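Local coordinates for TetR family transcriptional regulator (Mycobacterium smegmatis, PDB 5XS9), which probably controls transcription of biotin-metabolism genes by binding operator DNA as a dimer, through an N-terminal helix-turn-helix domain of the TetR type, at residues P6-A11 / W42-K47; T61-T66 / S105-E110; E77-L82 / R134-Y139. All blocks are in the same frame, centred on the assembly; numbering follows the deposited sequence.

Contact 1. Residues P6-A11 / W42-K47; sequences PDVVAA and WHFANK
F44 drives its ring edge-first toward V8 and V9, and its atoms can be followed outward in order. From CB, the first torsion sets CG opposite the carbonyl carbon (chi1 -54°), which directs the ring at the helix of 6-11. One ring face is covered from within its own segment by H43 CB, 3.9 Å above the plane and displaced toward the rim. At the far end CE2 meets V8 CG1 at 3.7 Å, while CZ meets V9 CG2 at 3.9 Å. Both methyls lie near the ring plane, so the valines pack against the edge of the ring. The approaches differ: V8 and F44 run past each other in opposite directions, whereas V9 crosses F44 at about a right angle. A third, looser touch comes from V8 CG2, which sits obliquely to the H43 ring at 4.4 Å from CD2.

This packing belongs to the core of the TetR-family DNA-binding domain. V8 also reaches L29 and L33 of helix 26-33, and F44 and V9 both touch A53 of helix 47-58, so the contact lies where three helices converge on the loop that carries F44. That loop runs into N46, whose OD1 caps helix 47-58 through E49 N.

No hydrogen bond spans the two segments, and the three residues V8, V9 and F44 are all buried. The chemistry therefore implies that, across these two segments, nondirectional apolar packing is what holds helix 5-19 to the loop.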
ATOM      1  N   PRO A   6       0.287  -9.607 -27.106  1.00 64.36           N
ATOM      2  CA  PRO A   6      -1.035  -9.310 -26.582  1.00 58.31           C
ATOM      3  C   PRO A   6      -1.845 -10.480 -26.028  1.00 61.81           C
ATOM      4  O   PRO A   6      -2.534 -10.328 -24.988  1.00 54.01           O
ATOM      5  CB  PRO A   6      -1.733  -8.688 -27.789  1.00 66.02           C
ATOM      6  CG  PRO A   6      -0.647  -7.932 -28.476  1.00 62.41           C
ATOM      7  CD  PRO A   6       0.596  -8.760 -28.284  1.00 63.34           C
ATOM      8  N   ASP A   7      -1.790 -11.628 -26.697  1.00 60.77           N
ATOM      9  CA  ASP A   7      -2.470 -12.838 -26.199  1.00 60.11           C
ATOM     10  C   ASP A   7      -1.846 -13.334 -24.906  1.00 46.47           C
ATOM     11  O   ASP A   7      -2.524 -13.851 -24.060  1.00 49.78           O
ATOM     12  CB  ASP A   7      -2.432 -14.002 -27.229  1.00 66.54           C
ATOM     13  CG  ASP A   7      -3.250 -13.713 -28.483  1.00 72.96           C
ATOM     14  OD1 ASP A   7      -4.402 -13.248 -28.370  1.00 78.50           O
ATOM     15  OD2 ASP A   7      -2.746 -13.969 -29.589  1.00 78.26           O
ATOM     16  N   VAL A   8      -0.533 -13.246 -24.810  1.00 41.84           N
ATOM     17  CA  VAL A   8       0.155 -13.686 -23.611  1.00 45.01           C
ATOM     18  C   VAL A   8      -0.303 -12.832 -22.403  1.00 45.75           C
ATOM     19  O   VAL A   8      -0.690 -13.372 -21.356  1.00 44.35           O
ATOM     20  CB  VAL A   8       1.675 -13.636 -23.801  1.00 46.41           C
ATOM     21  CG1 VAL A   8       2.399 -13.950 -22.500  1.00 45.68           C
ATOM     22  CG2 VAL A   8       2.066 -14.647 -24.901  1.00 52.67           C
ATOM     23  N   VAL A   9      -0.353 -11.517 -22.609  1.00 44.75           N
ATOM     24  CA  VAL A   9      -0.700 -10.574 -21.531  1.00 41.64           C
ATOM     25  C   VAL A   9      -2.098 -10.806 -21.107  1.00 42.04           C
ATOM     26  O   VAL A   9      -2.403 -10.855 -19.920  1.00 42.47           O
ATOM     27  CB  VAL A   9      -0.464  -9.133 -21.966  1.00 44.32           C
ATOM     28  CG1 VAL A   9      -0.983  -8.177 -20.886  1.00 44.79           C
ATOM     29  CG2 VAL A   9       1.029  -8.916 -22.179  1.00 42.07           C
ATOM     30  N   ALA A  10      -2.975 -11.019 -22.087  1.00 44.36           N
ATOM     31  CA  ALA A  10      -4.343 -11.313 -21.798  1.00 41.48           C
ATOM     32  C   ALA A  10      -4.528 -12.627 -21.007  1.00 46.67           C
ATOM     33  O   ALA A  10      -5.340 -12.708 -20.048  1.00 44.46           O
ATOM     34  CB  ALA A  10      -5.167 -11.353 -23.114  1.00 53.04           C
ATOM     35  N   ALA A  11      -3.820 -13.667 -21.415  1.00 43.70           N
ATOM     36  CA  ALA A  11      -3.886 -14.928 -20.674  1.00 48.07           C
ATOM     37  C   ALA A  11      -3.385 -14.696 -19.240  1.00 41.42           C
ATOM     38  O   ALA A  11      -3.953 -15.217 -18.262  1.00 42.76           O
ATOM     39  CB  ALA A  11      -3.042 -15.999 -21.355  1.00 46.72           C
ATOM     40  N   TRP A  42      10.757 -15.361 -24.726  1.00 46.91           N
ATOM     41  CA  TRP A  42      10.956 -14.566 -25.916  1.00 57.77           C
ATOM     42  C   TRP A  42      10.221 -13.248 -25.750  1.00 56.76           C
ATOM     43  O   TRP A  42      10.546 -12.316 -26.421  1.00 51.21           O
ATOM     44  CB  TRP A  42      10.481 -15.332 -27.178  1.00 53.32           C
ATOM     45  CG  TRP A  42      11.455 -16.373 -27.573  1.00 62.32           C
ATOM     46  CD1 TRP A  42      11.434 -17.675 -27.216  1.00 69.03           C
ATOM     47  CD2 TRP A  42      12.651 -16.183 -28.328  1.00 63.59           C
ATOM     48  NE1 TRP A  42      12.540 -18.326 -27.707  1.00 65.54           N
ATOM     49  CE2 TRP A  42      13.291 -17.435 -28.416  1.00 67.32           C
ATOM     50  CE3 TRP A  42      13.235 -15.082 -28.957  1.00 74.08           C
ATOM     51  CZ2 TRP A  42      14.497 -17.618 -29.089  1.00 70.71           C
ATOM     52  CZ3 TRP A  42      14.436 -15.267 -29.647  1.00 85.39           C
ATOM     53  CH2 TRP A  42      15.048 -16.533 -29.702  1.00 75.24           C
ATOM     54  N   HIS A  43       9.252 -13.184 -24.842  1.00 49.98           N
ATOM     55  CA  HIS A  43       8.468 -11.971 -24.629  1.00 49.71           C
ATOM     56  C   HIS A  43       8.801 -11.276 -23.348  1.00 51.44           C
ATOM     57  O   HIS A  43       8.691 -10.084 -23.300  1.00 47.27           O
ATOM     58  CB  HIS A  43       7.006 -12.327 -24.621  1.00 53.94           C
ATOM     59  CG  HIS A  43       6.540 -12.838 -25.925  1.00 59.37           C
ATOM     60  ND1 HIS A  43       6.424 -12.022 -27.027  1.00 67.72           N
ATOM     61  CD2 HIS A  43       6.222 -14.082 -26.337  1.00 63.66           C
ATOM     62  CE1 HIS A  43       5.999 -12.735 -28.049  1.00 63.77           C
ATOM     63  NE2 HIS A  43       5.859 -13.985 -27.655  1.00 67.34           N
ATOM     64  N   PHE A  44       9.163 -12.027 -22.298  1.00 44.53           N
ATOM     65  CA  PHE A  44       9.553 -11.456 -21.033  1.00 43.36           C
ATOM     66  C   PHE A  44      10.736 -12.160 -20.509  1.00 40.93           C
ATOM     67  O   PHE A  44      10.767 -13.376 -20.511  1.00 45.17           O
ATOM     68  CB  PHE A  44       8.413 -11.634 -20.052  1.00 45.84           C
ATOM     69  CG  PHE A  44       7.105 -11.094 -20.551  1.00 46.86           C
ATOM     70  CD1 PHE A  44       6.930  -9.722 -20.689  1.00 51.39           C
ATOM     71  CD2 PHE A  44       6.063 -11.943 -20.870  1.00 50.84           C
ATOM     72  CE1 PHE A  44       5.733  -9.215 -21.139  1.00 50.25           C
ATOM     73  CE2 PHE A  44       4.875 -11.436 -21.317  1.00 48.34           C
ATOM     74  CZ  PHE A  44       4.723 -10.078 -21.454  1.00 50.15           C
ATOM     75  N   ALA A  45      11.711 -11.413 -20.035  1.00 41.82           N
ATOM     76  CA  ALA A  45      12.900 -12.000 -19.483  1.00 40.32           C
ATOM     77  C   ALA A  45      12.685 -12.619 -18.123  1.00 48.48           C
ATOM     78  O   ALA A  45      13.449 -13.514 -17.749  1.00 43.41           O
ATOM     79  CB  ALA A  45      14.029 -11.011 -19.437  1.00 43.04           C
ATOM     80  N   ASN A  46      11.663 -12.189 -17.386  1.00 44.03           N
ATOM     81  CA  ASN A  46      11.498 -12.627 -16.007  1.00 42.28           C
ATOM     82  C   ASN A  46      10.121 -12.283 -15.536  1.00 45.73           C
ATOM     83  O   ASN A  46       9.380 -11.608 -16.248  1.00 39.50           O
ATOM     84  CB  ASN A  46      12.574 -12.054 -15.078  1.00 47.16           C
ATOM     85  CG  ASN A  46      12.641 -10.534 -15.121  1.00 50.80           C
ATOM     86  OD1 ASN A  46      11.633  -9.824 -15.079  1.00 51.47           O
ATOM     87  ND2 ASN A  46      13.830 -10.032 -15.272  1.00 49.94           N
ATOM     88  N   LYS A  47       9.743 -12.804 -14.373  1.00 48.42           N
ATOM     89  CA  LYS A  47       8.408 -12.556 -13.859  1.00 45.55           C
ATOM     90  C   LYS A  47       8.123 -11.056 -13.618  1.00 42.15           C
ATOM     91  O   LYS A  47       6.995 -10.618 -13.816  1.00 39.38           O
ATOM     92  CB  LYS A  47       8.144 -13.312 -12.574  1.00 50.51           C
ATOM     93  CG  LYS A  47       6.704 -13.064 -12.072  1.00 53.32           C
ATOM     94  CD  LYS A  47       5.973 -14.223 -11.400  1.00 63.13           C
ATOM     95  CE  LYS A  47       6.136 -14.221  -9.910  1.00 62.74           C
ATOM     96  NZ  LYS A  47       7.592 -14.095  -9.641  1.00 67.30           N
TER

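Contact 2. Residues T61-T66 / S105-E110; sequences TARTDT and SVVITE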
ATOM      1  N   THR A  61      -7.204   1.401 -19.217  1.00 59.42           N
ATOM      2  CA  THR A  61      -8.324   2.310 -19.055  1.00 69.54           C
ATOM      3  C   THR A  61      -8.067   3.497 -18.113  1.00 62.52           C
ATOM      4  O   THR A  61      -8.806   4.451 -18.192  1.00 59.43           O
ATOM      5  CB  THR A  61      -9.611   1.630 -18.556  1.00 77.57           C
ATOM      6  OG1 THR A  61      -9.456   1.199 -17.174  1.00 72.26           O
ATOM      7  CG2 THR A  61     -10.003   0.515 -19.498  1.00 74.53           C
ATOM      8  N   ALA A  62      -7.049   3.435 -17.256  1.00 48.54           N
ATOM      9  CA  ALA A  62      -6.813   4.457 -16.264  1.00 50.54           C
ATOM     10  C   ALA A  62      -6.417   5.834 -16.824  1.00 50.76           C
ATOM     11  O   ALA A  62      -6.598   6.838 -16.187  1.00 58.88           O
ATOM     12  CB  ALA A  62      -5.748   3.996 -15.273  1.00 45.45           C
ATOM     13  N   ARG A  63      -5.857   5.888 -18.004  1.00 45.42           N
ATOM     14  CA  ARG A  63      -5.411   7.190 -18.502  1.00 51.90           C
ATOM     15  C   ARG A  63      -6.606   7.952 -19.092  1.00 47.09           C
ATOM     16  O   ARG A  63      -7.351   7.412 -19.853  1.00 51.15           O
ATOM     17  CB  ARG A  63      -4.235   7.063 -19.441  1.00 57.09           C
ATOM     18  CG  ARG A  63      -4.211   5.824 -20.325  1.00 70.50           C
ATOM     19  CD  ARG A  63      -2.784   5.348 -20.533  1.00 74.57           C
ATOM     20  NE  ARG A  63      -2.759   4.504 -21.706  1.00 94.55           N
ATOM     21  CZ  ARG A  63      -1.701   4.259 -22.470  1.00108.75           C
ATOM     22  NH1 ARG A  63      -0.501   4.788 -22.201  1.00105.79           N
ATOM     23  NH2 ARG A  63      -1.857   3.463 -23.528  1.00111.73           N
ATOM     24  N   THR A  64      -6.824   9.183 -18.691  1.00 49.01           N
ATOM     25  CA  THR A  64      -7.882   9.987 -19.306  1.00 52.08           C
ATOM     26  C   THR A  64      -7.321  11.349 -19.540  1.00 54.72           C
ATOM     27  O   THR A  64      -6.401  11.780 -18.804  1.00 50.79           O
ATOM     28  CB  THR A  64      -9.169   9.955 -18.457  1.00 53.99           C
ATOM     29  OG1 THR A  64     -10.226  10.636 -19.167  1.00 44.27           O
ATOM     30  CG2 THR A  64      -8.900  10.513 -17.035  1.00 55.66           C
ATOM     31  N   ASP A  65      -7.821  12.025 -20.579  1.00 44.88           N
ATOM     32  CA  ASP A  65      -7.347  13.361 -20.868  1.00 46.97           C
ATOM     33  C   ASP A  65      -8.096  14.353 -19.961  1.00 42.67           C
ATOM     34  O   ASP A  65      -9.318  14.457 -19.980  1.00 48.82           O
ATOM     35  CB  ASP A  65      -7.581  13.675 -22.354  1.00 54.69           C
ATOM     36  CG  ASP A  65      -7.060  15.080 -22.761  1.00 67.24           C
ATOM     37  OD1 ASP A  65      -6.334  15.798 -21.985  1.00 65.32           O
ATOM     38  OD2 ASP A  65      -7.385  15.450 -23.900  1.00 81.51           O
ATOM     39  N   THR A  66      -7.361  15.030 -19.123  1.00 40.81           N
ATOM     40  CA  THR A  66      -7.946  15.926 -18.142  1.00 45.38           C
ATOM     41  C   THR A  66      -7.623  17.389 -18.479  1.00 50.60           C
ATOM     42  O   THR A  66      -8.061  18.241 -17.737  1.00 55.47           O
ATOM     43  CB  THR A  66      -7.423  15.621 -16.716  1.00 40.50           C
ATOM     44  OG1 THR A  66      -6.001  15.809 -16.681  1.00 39.93           O
ATOM     45  CG2 THR A  66      -7.824  14.207 -16.271  1.00 47.32           C
ATOM     46  N   SER A 105       6.227  -0.615 -14.809  1.00 44.37           N
ATOM     47  CA  SER A 105       4.955  -0.130 -15.382  1.00 44.26           C
ATOM     48  C   SER A 105       5.201   1.242 -16.003  1.00 48.53           C
ATOM     49  O   SER A 105       5.521   2.188 -15.314  1.00 51.01           O
ATOM     50  CB  SER A 105       3.852  -0.010 -14.325  1.00 43.10           C
ATOM     51  OG  SER A 105       2.671   0.695 -14.772  1.00 43.28           O
ATOM     52  N   VAL A 106       4.963   1.332 -17.310  1.00 47.44           N
ATOM     53  CA  VAL A 106       5.021   2.581 -18.063  1.00 45.75           C
ATOM     54  C   VAL A 106       3.795   3.442 -17.768  1.00 40.55           C
ATOM     55  O   VAL A 106       3.886   4.655 -17.687  1.00 40.65           O
ATOM     56  CB  VAL A 106       5.128   2.257 -19.596  1.00 55.93           C
ATOM     57  CG1 VAL A 106       4.993   3.510 -20.456  1.00 57.77           C
ATOM     58  CG2 VAL A 106       6.474   1.581 -19.857  1.00 52.39           C
ATOM     59  N   VAL A 107       2.626   2.848 -17.614  1.00 35.52           N
ATOM     60  CA  VAL A 107       1.488   3.663 -17.428  1.00 39.22           C
ATOM     61  C   VAL A 107       1.521   4.402 -16.090  1.00 37.44           C
ATOM     62  O   VAL A 107       1.125   5.551 -16.006  1.00 43.24           O
ATOM     63  CB  VAL A 107       0.198   2.870 -17.620  1.00 41.19           C
ATOM     64  CG1 VAL A 107      -0.993   3.759 -17.405  1.00 41.90           C
ATOM     65  CG2 VAL A 107       0.138   2.296 -19.063  1.00 45.87           C
ATOM     66  N   ILE A 108       1.939   3.746 -15.023  1.00 39.65           N
ATOM     67  CA  ILE A 108       1.946   4.452 -13.732  1.00 41.36           C
ATOM     68  C   ILE A 108       2.910   5.652 -13.785  1.00 39.03           C
ATOM     69  O   ILE A 108       2.617   6.709 -13.259  1.00 37.41           O
ATOM     70  CB  ILE A 108       2.265   3.465 -12.555  1.00 45.46           C
ATOM     71  CG1 ILE A 108       1.882   4.123 -11.237  1.00 48.24           C
ATOM     72  CG2 ILE A 108       3.710   3.049 -12.569  1.00 50.93           C
ATOM     73  CD1 ILE A 108       0.379   4.141 -11.056  1.00 50.74           C
ATOM     74  N   THR A 109       4.025   5.510 -14.498  1.00 39.16           N
ATOM     75  CA  THR A 109       5.012   6.586 -14.679  1.00 42.14           C
ATOM     76  C   THR A 109       4.333   7.748 -15.442  1.00 39.29           C
ATOM     77  O   THR A 109       4.442   8.914 -15.054  1.00 39.58           O
ATOM     78  CB  THR A 109       6.220   6.058 -15.465  1.00 45.40           C
ATOM     79  OG1 THR A 109       6.833   5.040 -14.693  1.00 46.30           O
ATOM     80  CG2 THR A 109       7.265   7.166 -15.736  1.00 50.50           C
ATOM     81  N   GLU A 110       3.565   7.420 -16.480  1.00 37.38           N
ATOM     82  CA  GLU A 110       2.787   8.432 -17.159  1.00 37.83           C
ATOM     83  C   GLU A 110       1.772   9.130 -16.203  1.00 38.00           C
ATOM     84  O   GLU A 110       1.549  10.315 -16.317  1.00 33.69           O
ATOM     85  CB  GLU A 110       1.980   7.887 -18.339  1.00 39.76           C
ATOM     86  CG  GLU A 110       2.824   7.373 -19.481  1.00 53.46           C
ATOM     87  CD  GLU A 110       1.989   6.643 -20.547  1.00 64.89           C
ATOM     88  OE1 GLU A 110       0.725   6.709 -20.520  1.00 60.52           O
ATOM     89  OE2 GLU A 110       2.632   6.005 -21.415  1.00 69.61           O
TER
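R63 NH1 donates to E110 OE1 at 2.8 Å, the one hydrogen bond between the segments and also their salt bridge. The N-H points somewhat off the acceptor, at 147°, but the carboxylate oxygen lies almost in the guanidinium plane and is met on its syn lone pair. The two flat groups are themselves turned only 15° apart. The pairing is nevertheless lopsided: OE2 stays 3.5 Å from the same NH1, so one oxygen carries the bond. E110 is extended beyond CG and meets the edge of the guanidinium. V107 instead stands over one face of that group, its CG2 4.1 Å from NH1, while its CG1 packs on R63 CD at 3.9 Å. The arginine therefore uses both its aliphatic stem and its charged end on a single helical turn, the bend at chi2 (-145°) bringing the stem across V107.

That turn opens helix 106-122 of the C-terminal domain, in this family the probable regulatory part, and 61-66 is part of the link that follows helix 47-58 of the DNA-binding domain. S105 is the N-cap: its OG accepts from I108 N at 3.1 Å. D56, on helix 47-58, hydrogen-bonds S105 OG and V107 N through OD1 and V106 N through OD2, which joins helix 47-58 directly to the start of helix 106-122, while the salt bridge joins the linking loop to it. The carboxylate of D56, facing the N-terminal end of helix 106-122, would probably be stabilised by that helix's dipole. V107 is buried and also rests on L59, whereas R63 is exposed.

Contact 3. Residues E77-L82 / R134-Y139; sequences ESCRAL and RTVIYY
C79 and L82 meet V136 and I137 through sulfur and methyl groups alone, and the flat groups of both helices point to other partners. On 77-82 the guanidinium of R80 has E77 N over one face, 3.9 Å above its plane and offset toward the rim, and the E77 carboxylate at its edge. E77 OE1 lies in the guanidinium plane of R80, yet NH2 meets that oxygen on its anti side, 28° out of the carboxylate plane; the modelled separation of these two atoms, 2.5 Å, is short enough to make the exact length doubtful. On 134-139 the Y138 ring meets F143 of the second subunit with planes at about 70°, and its OH bonds D146 of that subunit. Y139 OH instead reaches F174 O of its own chain.

Between these groups two helices of the all-helical TetR C-terminal domain pack together, their closest CA atoms, those of C79 and I137, 7.9 Å apart. Helix 129-155 turns V136 and the tip of I137 to helix 71-87, while R134 and Y138 reach the second subunit, in keeping with the helical dimer interface of the family.

C79 SG approaches V136 CG1, the branch anti to the backbone N, at 3.2 Å, a separation below normal van der Waals spacing and so of doubtful exactness. One turn after C79, L82 CD2 touches I137 CD1 at 3.7 Å, the two side chains crossing at about a right angle. The CB of I137 does not aim at L82; with CG1 set beside the backbone N, the second torsion, chi2 -59°, carries CD1 to L82. I137 also packs on V112 and L115 of helix 106-122, and all four touching residues are buried.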
ATOM      1  N   GLU A  77      -9.953  13.349 -11.168  1.00 34.33           N
ATOM      2  CA  GLU A  77     -10.338  12.519 -12.310  1.00 38.98           C
ATOM      3  C   GLU A  77      -9.326  11.449 -12.527  1.00 37.81           C
ATOM      4  O   GLU A  77      -9.653  10.242 -12.637  1.00 36.07           O
ATOM      5  CB  GLU A  77     -10.575  13.403 -13.586  1.00 45.76           C
ATOM      6  CG  GLU A  77     -11.260  12.714 -14.729  1.00 57.67           C
ATOM      7  CD  GLU A  77     -12.791  12.526 -14.538  1.00 65.70           C
ATOM      8  OE1 GLU A  77     -13.403  13.057 -13.590  1.00 60.61           O
ATOM      9  OE2 GLU A  77     -13.398  11.844 -15.384  1.00 70.87           O
ATOM     10  N   SER A  78      -8.028  11.800 -12.473  1.00 37.44           N
ATOM     11  CA  SER A  78      -6.991  10.804 -12.606  1.00 32.93           C
ATOM     12  C   SER A  78      -6.961   9.726 -11.540  1.00 35.54           C
ATOM     13  O   SER A  78      -6.709   8.548 -11.814  1.00 34.17           O
ATOM     14  CB  SER A  78      -5.590  11.437 -12.727  1.00 40.90           C
ATOM     15  OG  SER A  78      -5.544  12.091 -14.006  1.00 46.76           O
ATOM     16  N   CYS A  79      -7.163  10.120 -10.300  1.00 30.70           N
ATOM     17  CA  CYS A  79      -7.068   9.173  -9.201  1.00 28.58           C
ATOM     18  C   CYS A  79      -8.285   8.247  -9.206  1.00 30.52           C
ATOM     19  O   CYS A  79      -8.138   7.099  -8.911  1.00 34.53           O
ATOM     20  CB  CYS A  79      -7.030   9.981  -7.889  1.00 29.24           C
ATOM     21  SG  CYS A  79      -5.332  10.728  -7.699  1.00 32.62           S
ATOM     22  N   ARG A  80      -9.483   8.785  -9.475  1.00 32.10           N
ATOM     23  CA  ARG A  80     -10.673   7.922  -9.563  1.00 34.42           C
ATOM     24  C   ARG A  80     -10.487   6.911 -10.661  1.00 37.62           C
ATOM     25  O   ARG A  80     -10.766   5.715 -10.469  1.00 32.27           O
ATOM     26  CB  ARG A  80     -11.963   8.698  -9.838  1.00 34.63           C
ATOM     27  CG  ARG A  80     -12.529   9.520  -8.712  1.00 48.39           C
ATOM     28  CD  ARG A  80     -13.917  10.046  -9.102  1.00 64.52           C
ATOM     29  NE  ARG A  80     -13.869  11.055 -10.174  1.00 65.08           N
ATOM     30  CZ  ARG A  80     -13.969  12.390 -10.012  1.00 64.50           C
ATOM     31  NH1 ARG A  80     -14.129  12.969  -8.790  1.00 52.64           N
ATOM     32  NH2 ARG A  80     -13.859  13.185 -11.098  1.00 61.11           N
ATOM     33  N   ALA A  81      -9.954   7.339 -11.806  1.00 35.85           N
ATOM     34  CA  ALA A  81      -9.816   6.377 -12.933  1.00 37.98           C
ATOM     35  C   ALA A  81      -8.796   5.348 -12.570  1.00 39.02           C
ATOM     36  O   ALA A  81      -8.940   4.162 -12.901  1.00 36.77           O
ATOM     37  CB  ALA A  81      -9.418   7.071 -14.227  1.00 37.25           C
ATOM     38  N   LEU A  82      -7.751   5.767 -11.845  1.00 35.51           N
ATOM     39  CA  LEU A  82      -6.743   4.831 -11.439  1.00 30.51           C
ATOM     40  C   LEU A  82      -7.287   3.791 -10.428  1.00 33.30           C
ATOM     41  O   LEU A  82      -7.076   2.592 -10.581  1.00 32.16           O
ATOM     42  CB  LEU A  82      -5.509   5.588 -10.892  1.00 32.84           C
ATOM     43  CG  LEU A  82      -4.498   4.708 -10.207  1.00 32.37           C
ATOM     44  CD1 LEU A  82      -3.810   3.702 -11.114  1.00 36.18           C
ATOM     45  CD2 LEU A  82      -3.448   5.575  -9.546  1.00 34.39           C
ATOM     46  N   ARG A 134       4.022  11.672  -6.445  1.00 31.71           N
ATOM     47  CA  ARG A 134       4.185  10.400  -5.800  1.00 31.17           C
ATOM     48  C   ARG A 134       3.366  10.291  -4.504  1.00 32.68           C
ATOM     49  O   ARG A 134       2.848   9.222  -4.177  1.00 32.33           O
ATOM     50  CB  ARG A 134       5.667  10.113  -5.492  1.00 31.78           C
ATOM     51  CG  ARG A 134       6.418   9.668  -6.759  1.00 37.66           C
ATOM     52  CD  ARG A 134       7.804   9.134  -6.476  1.00 39.73           C
ATOM     53  NE  ARG A 134       8.621  10.135  -5.871  1.00 47.74           N
ATOM     54  CZ  ARG A 134       9.492  10.938  -6.518  1.00 57.77           C
ATOM     55  NH1 ARG A 134       9.671  10.888  -7.841  1.00 53.85           N
ATOM     56  NH2 ARG A 134      10.184  11.824  -5.811  1.00 51.61           N
ATOM     57  N   THR A 135       3.262  11.399  -3.770  1.00 30.31           N
ATOM     58  CA  THR A 135       2.487  11.459  -2.555  1.00 30.67           C
ATOM     59  C   THR A 135       1.011  11.040  -2.825  1.00 30.75           C
ATOM     60  O   THR A 135       0.434  10.194  -2.106  1.00 30.90           O
ATOM     61  CB  THR A 135       2.575  12.842  -1.918  1.00 31.90           C
ATOM     62  OG1 THR A 135       3.951  13.106  -1.431  1.00 31.19           O
ATOM     63  CG2 THR A 135       1.612  12.910  -0.719  1.00 30.74           C
ATOM     64  N   VAL A 136       0.445  11.611  -3.866  1.00 28.29           N
ATOM     65  CA  VAL A 136      -0.904  11.243  -4.295  1.00 29.64           C
ATOM     66  C   VAL A 136      -0.957   9.788  -4.685  1.00 32.96           C
ATOM     67  O   VAL A 136      -1.863   9.062  -4.222  1.00 29.01           O
ATOM     68  CB  VAL A 136      -1.357  12.144  -5.438  1.00 28.87           C
ATOM     69  CG1 VAL A 136      -2.756  11.743  -6.009  1.00 30.16           C
ATOM     70  CG2 VAL A 136      -1.332  13.630  -5.002  1.00 32.07           C
ATOM     71  N   ILE A 137       0.043   9.304  -5.444  1.00 28.00           N
ATOM     72  CA  ILE A 137      -0.001   7.902  -5.836  1.00 29.30           C
ATOM     73  C   ILE A 137       0.079   6.990  -4.635  1.00 32.15           C
ATOM     74  O   ILE A 137      -0.599   5.945  -4.617  1.00 28.16           O
ATOM     75  CB  ILE A 137       1.105   7.554  -6.875  1.00 32.00           C
ATOM     76  CG1 ILE A 137       0.783   8.205  -8.183  1.00 39.55           C
ATOM     77  CG2 ILE A 137       1.247   6.075  -7.083  1.00 36.06           C
ATOM     78  CD1 ILE A 137      -0.546   7.797  -8.773  1.00 41.53           C
ATOM     79  N   TYR A 138       0.993   7.296  -3.695  1.00 28.04           N
ATOM     80  CA  TYR A 138       1.108   6.458  -2.547  1.00 30.32           C
ATOM     81  C   TYR A 138      -0.190   6.385  -1.771  1.00 28.97           C
ATOM     82  O   TYR A 138      -0.547   5.308  -1.263  1.00 31.79           O
ATOM     83  CB  TYR A 138       2.246   6.886  -1.648  1.00 29.78           C
ATOM     84  CG  TYR A 138       3.598   6.774  -2.274  1.00 29.90           C
ATOM     85  CD1 TYR A 138       3.967   5.658  -2.984  1.00 31.15           C
ATOM     86  CD2 TYR A 138       4.557   7.782  -2.085  1.00 34.06           C
ATOM     87  CE1 TYR A 138       5.203   5.594  -3.558  1.00 33.09           C
ATOM     88  CE2 TYR A 138       5.821   7.687  -2.606  1.00 30.86           C
ATOM     89  CZ  TYR A 138       6.149   6.583  -3.313  1.00 34.10           C
ATOM     90  OH  TYR A 138       7.411   6.461  -3.899  1.00 34.28           O
ATOM     91  N   TYR A 139      -0.860   7.495  -1.637  1.00 29.03           N
ATOM     92  CA  TYR A 139      -2.185   7.456  -1.022  1.00 30.65           C
ATOM     93  C   TYR A 139      -3.168   6.505  -1.765  1.00 29.61           C
ATOM     94  O   TYR A 139      -3.863   5.660  -1.148  1.00 27.42           O
ATOM     95  CB  TYR A 139      -2.793   8.840  -0.879  1.00 29.86           C
ATOM     96  CG  TYR A 139      -4.295   8.821  -0.631  1.00 28.51           C
ATOM     97  CD1 TYR A 139      -4.810   8.361   0.559  1.00 28.33           C
ATOM     98  CD2 TYR A 139      -5.205   9.106  -1.652  1.00 26.20           C
ATOM     99  CE1 TYR A 139      -6.175   8.314   0.787  1.00 30.06           C
ATOM    100  CE2 TYR A 139      -6.573   9.009  -1.444  1.00 28.18           C
ATOM    101  CZ  TYR A 139      -7.071   8.614  -0.213  1.00 30.70           C
ATOM    102  OH  TYR A 139      -8.457   8.553   0.070  1.00 31.16           O
TER

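In the fold
From the N terminus the chain first closes contact 1, where the loop of 42-47 packs onto helix 5-19 within the DNA-binding domain before either later contact has opened. Contact 2 opens at 61-66, contact 3 at 77-82; helix 106-122 then closes contact 2, and helix 129-155 closes contact 3. Their segments alternate, so these two cross rather than nest. With centres 10 Å apart they also touch, A62 O lying 3.4 Å from A81 CB and T66 CG2 3.8 Å from S78 OG. Contact 1 stands apart, its centre about 20 Å from that of contact 2 and 27 Å from that of contact 3, leaving contact 2 to bridge the interdomain link and the C-terminal core.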